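Local coordinates for protein 2-keto-3-deoxygluconate kinase (Thermotoga maritima, PDB 2AFB) that probably phosphorylates 2-keto-3-deoxygluconate with ATP, as a sugar kinase of the pfkB (ribokinase-like) family, at residues K235-V240 with S265-E270; C175-R180 with K191-F196. One frame throughout, in Å; residues are numbered along the deposited sequence.

Both contacts seat a helix on the mixed nine-stranded sheet of the ribokinase-like fold. Contact 2 comes first along the chain, and both its segments precede those of contact 1. It joins strand 172-176 to helix 186-196, inside a beta-alpha-beta unit completed by strand 202-205. Contact 1 joins helix 230-244 to strand 261-270, in the antiparallel part near one end of the sheet. Strands 202-205 and 248-255 lie between the two strands concerned. The contact centres are about 17 Å apart, and the two contacts do not touch. Helix 207-214 touches side chains of segments from both contacts. Together they mark how helices cover the parallel middle of the sheet and its antiparallel margin.

Contact 1 (K235-V240 with S265-E270); sequences KIAEEV and SVMVFE
Helix 235-240 lies on strand 265-270 with axes 9.3 Å apart and N-to-C directions 41° from parallel. This is helix-on-sheet packing in the ribokinase-like fold, near the antiparallel margin of the large sheet. The backbones come nearest at Ala-237 and Phe-269. No hydrogen bond crosses; the contact is made by side chains. CB of Ala-237 sits over one face of the Phe-269 ring in a CH-pi contact, 4.0 Å from the centroid and 26° off the ring normal. It is offset from the ring centre toward CG. CG of Phe-269 is anti to the backbone N (chi1 -177°), which carries the ring out to the helix. Glu-238 marks the exposed border of the contact. It meets the ring with its aliphatic stem, not its carboxylate: Glu-238 CG lies 3.6 Å from Phe-269 CZ. With an alanine here instead of Phe-269, the Ala-237 methyl and the Glu-238 stem would probably lose the ring they rest on, and a gap is likely to open below the helix. The same strand pairs with strand 248-255, where Phe-269 and Met-267 also touch Val-249 and Ile-251. Selenomethionine Met-267 bends at its last torsion and brings CE to 3.8 Å from Ala-237 CB.

Contact 2 (C175-R180 with K191-F196); sequences CDLNYR and KVMIPF
Selenomethionine Met-193 is the one residue of helix segment 191-196 that reaches segment 175-180. Its methyl end meets Cys-175 and Leu-177 there. Segment 175-180 leaves strand 172-176 and turns into a loop. Segment 191-196 belongs to helix 186-196, which is kinked at Pro-195. The two belong to a beta-alpha-beta crossover that continues into strand 202-205.

The tight part is small and buried. CE of Met-193 lies 3.4 Å from SG of Cys-175 and 3.9 Å from CD2 of Leu-177. The Met-193 chain bends at chi2 and chi3, turning its methyl to this pair. Cys-175 holds SG anti to its own backbone N (chi1 178°), pointing it at the helix. Leu-177 crosses Met-193 at a slant and touches it with one branch, CD2. Trp-184 and Val-213 also touch Met-193, so it is packed against parts of the chain outside the two segments as well.

The loose side is the outward part of the helix. Lys-191, Ile-194 and Pro-195 are at least partly exposed there and make no contact with segment 175-180. Past Leu-177, the loop makes no bond to the helix segment. Arg-180 NH1 donates to Tyr-179 O at 3.2 Å in a nearly straight bond (170°), with the donor well above the carbonyl plane. NH1 and NH2 both reach Asn-178 OD1, but these bonds are weak. The backbone N of Tyr-179 is bonded to Asp-209, near the start of helix 207-214.

No hydrogen bond or salt bridge joins the two segments. Their attachment is therefore apolar, through one long methyl-tipped chain, and its fit depends on shape rather than on charge.

Contact 1 (K235-V240 with S265-E270)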
loop_
_atom_site.group_PDB
_atom_site.type_symbol
_atom_site.label_atom_id
_atom_site.label_comp_id
_atom_site.label_asym_id
_atom_site.label_seq_id
_atom_site.Cartn_x
_atom_site.Cartn_y
_atom_site.Cartn_z
ATOM N N LYS A 235 -19.415 -46.026 -3.148
ATOM C CA LYS A 235 -18.746 -47.302 -3.470
ATOM C C LYS A 235 -17.209 -47.252 -3.259
ATOM O O LYS A 235 -16.609 -48.201 -2.718
ATOM C CB LYS A 235 -19.092 -47.691 -4.916
ATOM C CG LYS A 235 -18.572 -49.027 -5.439
ATOM C CD LYS A 235 -19.317 -49.345 -6.774
ATOM C CE LYS A 235 -18.501 -50.205 -7.761
ATOM N NZ LYS A 235 -18.515 -51.630 -7.426
ATOM N N ILE A 236 -16.578 -46.161 -3.669
ATOM C CA ILE A 236 -15.134 -45.999 -3.458
ATOM C C ILE A 236 -14.829 -46.043 -1.942
ATOM O O ILE A 236 -13.860 -46.657 -1.510
ATOM C CB ILE A 236 -14.621 -44.702 -4.079
ATOM C CG2 ILE A 236 -13.146 -44.539 -3.881
ATOM N N ALA A 237 -15.673 -45.420 -1.129
ATOM C CA ALA A 237 -15.388 -45.326 0.313
ATOM C C ALA A 237 -15.565 -46.671 1.016
ATOM O O ALA A 237 -14.853 -46.980 1.989
ATOM C CB ALA A 237 -16.277 -44.284 0.951
ATOM N N GLU A 238 -16.538 -47.458 0.541
ATOM C CA GLU A 238 -16.700 -48.805 1.007
ATOM C C GLU A 238 -15.479 -49.618 0.704
ATOM O O GLU A 238 -14.981 -50.330 1.575
ATOM C CB GLU A 238 -17.875 -49.513 0.344
ATOM C CG GLU A 238 -19.200 -48.920 0.645
ATOM C CD GLU A 238 -20.333 -49.761 0.139
ATOM O OE1 GLU A 238 -20.452 -50.902 0.617
ATOM O OE2 GLU A 238 -21.108 -49.270 -0.711
ATOM N N GLU A 239 -15.030 -49.555 -0.547
ATOM C CA GLU A 239 -13.843 -50.296 -0.958
ATOM C C GLU A 239 -12.636 -49.940 -0.078
ATOM O O GLU A 239 -11.985 -50.851 0.441
ATOM C CB GLU A 239 -13.544 -50.093 -2.457
ATOM C CG GLU A 239 -14.582 -50.797 -3.323
ATOM C CD GLU A 239 -14.259 -50.851 -4.843
ATOM O OE1 GLU A 239 -13.160 -50.378 -5.267
ATOM O OE2 GLU A 239 -15.126 -51.405 -5.599
ATOM N N VAL A 240 -12.340 -48.646 0.121
ATOM C CA VAL A 240 -11.185 -48.279 0.973
ATOM C C VAL A 240 -11.427 -48.730 2.412
ATOM O O VAL A 240 -10.505 -49.159 3.098
ATOM C CB VAL A 240 -10.793 -46.754 0.934
ATOM C CG1 VAL A 240 -10.574 -46.285 -0.491
ATOM C CG2 VAL A 240 -11.828 -45.886 1.597
ATOM N N SER A 265 -18.403 -29.376 -2.231
ATOM C CA SER A 265 -19.196 -30.203 -1.322
ATOM C C SER A 265 -18.303 -31.304 -0.798
ATOM O O SER A 265 -17.184 -31.478 -1.285
ATOM C CB SER A 265 -20.411 -30.805 -2.026
ATOM O OG SER A 265 -19.999 -31.757 -2.974
ATOM N N VAL A 266 -18.771 -32.017 0.217
ATOM C CA VAL A 266 -17.970 -33.114 0.807
ATOM C C VAL A 266 -18.820 -34.298 1.112
ATOM O O VAL A 266 -20.058 -34.206 1.076
ATOM C CB VAL A 266 -17.228 -32.692 2.111
ATOM C CG1 VAL A 266 -16.389 -31.429 1.847
ATOM C CG2 VAL A 266 -18.258 -32.498 3.326
HETATM N N MSE A 267 -18.145 -35.429 1.348
HETATM C CA MSE A 267 -18.810 -36.605 1.805
HETATM C C MSE A 267 -18.107 -37.131 3.026
HETATM O O MSE A 267 -16.891 -37.211 3.049
HETATM C CB MSE A 267 -18.806 -37.685 0.739
HETATM C CG MSE A 267 -19.601 -38.920 1.138
HETATM SE SE MSE A 267 -18.914 -40.574 0.234
HETATM C CE MSE A 267 -17.074 -40.591 0.979
ATOM N N VAL A 268 -18.884 -37.554 4.008
ATOM C CA VAL A 268 -18.332 -38.265 5.146
ATOM C C VAL A 268 -18.924 -39.631 5.117
ATOM O O VAL A 268 -20.137 -39.783 5.094
ATOM C CB VAL A 268 -18.647 -37.527 6.464
ATOM C CG1 VAL A 268 -18.417 -38.406 7.680
ATOM C CG2 VAL A 268 -17.806 -36.255 6.539
ATOM N N PHE A 269 -18.071 -40.648 5.144
ATOM C CA PHE A 269 -18.548 -42.051 5.168
ATOM C C PHE A 269 -18.166 -42.697 6.491
ATOM O O PHE A 269 -16.993 -42.804 6.810
ATOM C CB PHE A 269 -17.930 -42.835 4.009
ATOM C CG PHE A 269 -18.403 -44.273 3.887
ATOM C CD1 PHE A 269 -17.755 -45.292 4.562
ATOM C CD2 PHE A 269 -19.459 -44.597 3.046
ATOM C CE1 PHE A 269 -18.173 -46.634 4.407
ATOM C CE2 PHE A 269 -19.897 -45.901 2.894
ATOM C CZ PHE A 269 -19.267 -46.925 3.605
ATOM N N GLU A 270 -19.161 -43.089 7.273
ATOM C CA GLU A 270 -18.916 -43.811 8.514
ATOM C C GLU A 270 -20.131 -44.663 8.848
ATOM O O GLU A 270 -21.208 -44.454 8.289
ATOM C CB GLU A 270 -18.444 -42.891 9.669
ATOM C CG GLU A 270 -19.285 -41.695 9.972
ATOM C CD GLU A 270 -18.665 -40.708 11.030
ATOM O OE1 GLU A 270 -17.424 -40.505 11.099
ATOM O OE2 GLU A 270 -19.454 -40.103 11.790
#

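Contact 2 (C175-R180 with K191-F196)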
loop_
_atom_site.group_PDB
_atom_site.type_symbol
_atom_site.label_atom_id
_atom_site.label_comp_id
_atom_site.label_asym_id
_atom_site.label_seq_id
_atom_site.Cartn_x
_atom_site.Cartn_y
_atom_site.Cartn_z
ATOM N N CYS A 175 -4.970 -39.149 8.322
ATOM C CA CYS A 175 -4.096 -38.845 7.203
ATOM C C CYS A 175 -4.908 -38.211 6.069
ATOM O O CYS A 175 -5.898 -38.776 5.637
ATOM C CB CYS A 175 -3.449 -40.127 6.684
ATOM S SG CYS A 175 -2.359 -39.939 5.237
ATOM N N ASP A 176 -4.483 -37.052 5.605
ATOM C CA ASP A 176 -4.932 -36.509 4.317
ATOM C C ASP A 176 -3.904 -36.914 3.242
ATOM O O ASP A 176 -2.769 -36.491 3.293
ATOM C CB ASP A 176 -5.051 -34.966 4.397
ATOM C CG ASP A 176 -5.631 -34.321 3.109
ATOM O OD1 ASP A 176 -5.591 -34.956 2.005
ATOM O OD2 ASP A 176 -6.115 -33.154 3.220
ATOM N N LEU A 177 -4.322 -37.723 2.273
ATOM C CA LEU A 177 -3.412 -38.317 1.332
ATOM C C LEU A 177 -2.637 -37.280 0.524
ATOM O O LEU A 177 -1.459 -37.484 0.259
ATOM C CB LEU A 177 -4.134 -39.281 0.389
ATOM C CG LEU A 177 -4.800 -40.528 0.964
ATOM C CD1 LEU A 177 -5.432 -41.286 -0.223
ATOM C CD2 LEU A 177 -3.802 -41.411 1.667
ATOM N N ASN A 178 -3.268 -36.178 0.151
ATOM C CA ASN A 178 -2.550 -35.078 -0.507
ATOM C C ASN A 178 -1.481 -35.500 -1.534
ATOM O O ASN A 178 -0.301 -35.130 -1.397
ATOM C CB ASN A 178 -1.858 -34.207 0.560
ATOM C CG ASN A 178 -2.667 -33.000 0.958
ATOM O OD1 ASN A 178 -3.467 -32.462 0.181
ATOM N ND2 ASN A 178 -2.453 -32.556 2.182
ATOM N N TYR A 179 -1.868 -36.289 -2.528
ATOM C CA TYR A 179 -0.931 -36.678 -3.577
ATOM C C TYR A 179 -0.499 -35.449 -4.375
ATOM O O TYR A 179 -1.333 -34.683 -4.838
ATOM C CB TYR A 179 -1.484 -37.717 -4.564
ATOM C CG TYR A 179 -0.467 -38.085 -5.640
ATOM C CD1 TYR A 179 0.693 -38.787 -5.323
ATOM C CD2 TYR A 179 -0.629 -37.670 -6.968
ATOM C CE1 TYR A 179 1.642 -39.109 -6.305
ATOM C CE2 TYR A 179 0.323 -37.964 -7.941
ATOM C CZ TYR A 179 1.457 -38.676 -7.608
ATOM O OH TYR A 179 2.385 -38.975 -8.592
ATOM N N ARG A 180 0.812 -35.299 -4.520
ATOM C CA ARG A 180 1.427 -34.294 -5.397
ATOM C C ARG A 180 2.433 -34.974 -6.319
ATOM O O ARG A 180 3.440 -35.529 -5.877
ATOM C CB ARG A 180 2.130 -33.256 -4.558
ATOM C CG ARG A 180 1.204 -32.562 -3.549
ATOM C CD ARG A 180 0.129 -31.729 -4.249
ATOM N NE ARG A 180 -0.590 -30.871 -3.323
ATOM C CZ ARG A 180 -1.696 -31.208 -2.670
ATOM N NH1 ARG A 180 -2.266 -32.397 -2.826
ATOM N NH2 ARG A 180 -2.226 -30.348 -1.832
ATOM N N LYS A 191 4.237 -47.133 -2.556
ATOM C CA LYS A 191 5.196 -47.972 -1.830
ATOM C C LYS A 191 5.304 -47.503 -0.363
ATOM O O LYS A 191 5.400 -48.317 0.531
ATOM C CB LYS A 191 6.584 -48.002 -2.516
ATOM C CG LYS A 191 6.947 -49.341 -3.247
ATOM C CD LYS A 191 6.421 -49.457 -4.722
ATOM C CE LYS A 191 4.923 -49.873 -4.833
ATOM N NZ LYS A 191 4.183 -49.163 -5.939
ATOM N N VAL A 192 5.255 -46.194 -0.143
ATOM C CA VAL A 192 5.418 -45.581 1.179
ATOM C C VAL A 192 4.114 -45.433 1.983
ATOM O O VAL A 192 4.072 -45.654 3.200
ATOM C CB VAL A 192 6.071 -44.146 1.041
ATOM C CG1 VAL A 192 6.106 -43.419 2.384
ATOM C CG2 VAL A 192 7.502 -44.271 0.458
HETATM N N MSE A 193 3.048 -45.036 1.312
HETATM C CA MSE A 193 1.833 -44.687 2.025
HETATM C C MSE A 193 0.960 -45.886 2.394
HETATM O O MSE A 193 0.212 -45.833 3.356
HETATM C CB MSE A 193 1.041 -43.727 1.179
HETATM C CG MSE A 193 1.803 -42.432 0.943
HETATM SE SE MSE A 193 1.859 -41.303 2.638
HETATM C CE MSE A 193 -0.130 -40.725 2.728
ATOM N N ILE A 194 1.013 -46.946 1.608
ATOM C CA ILE A 194 0.137 -48.087 1.852
ATOM C C ILE A 194 0.501 -48.695 3.189
ATOM O O ILE A 194 -0.377 -48.845 4.019
ATOM C CB ILE A 194 0.105 -49.079 0.656
ATOM C CG1 ILE A 194 -0.890 -48.547 -0.363
ATOM C CG2 ILE A 194 -0.287 -50.512 1.092
ATOM C CD1 ILE A 194 -0.707 -49.029 -1.789
ATOM N N PRO A 195 1.799 -48.964 3.443
ATOM C CA PRO A 195 2.148 -49.407 4.799
ATOM C C PRO A 195 1.667 -48.521 5.944
ATOM O O PRO A 195 1.261 -49.034 6.953
ATOM C CB PRO A 195 3.679 -49.482 4.764
ATOM C CG PRO A 195 3.972 -49.838 3.353
ATOM C CD PRO A 195 2.985 -48.939 2.574
ATOM N N PHE A 196 1.650 -47.201 5.766
ATOM C CA PHE A 196 1.190 -46.327 6.838
ATOM C C PHE A 196 -0.309 -46.474 7.120
ATOM O O PHE A 196 -0.783 -46.111 8.194
ATOM C CB PHE A 196 1.501 -44.861 6.519
ATOM C CG PHE A 196 2.972 -44.500 6.540
ATOM C CD1 PHE A 196 3.892 -45.149 7.369
ATOM C CD2 PHE A 196 3.425 -43.464 5.759
ATOM C CE1 PHE A 196 5.241 -44.781 7.383
ATOM C CE2 PHE A 196 4.781 -43.095 5.764
ATOM C CZ PHE A 196 5.681 -43.748 6.578
#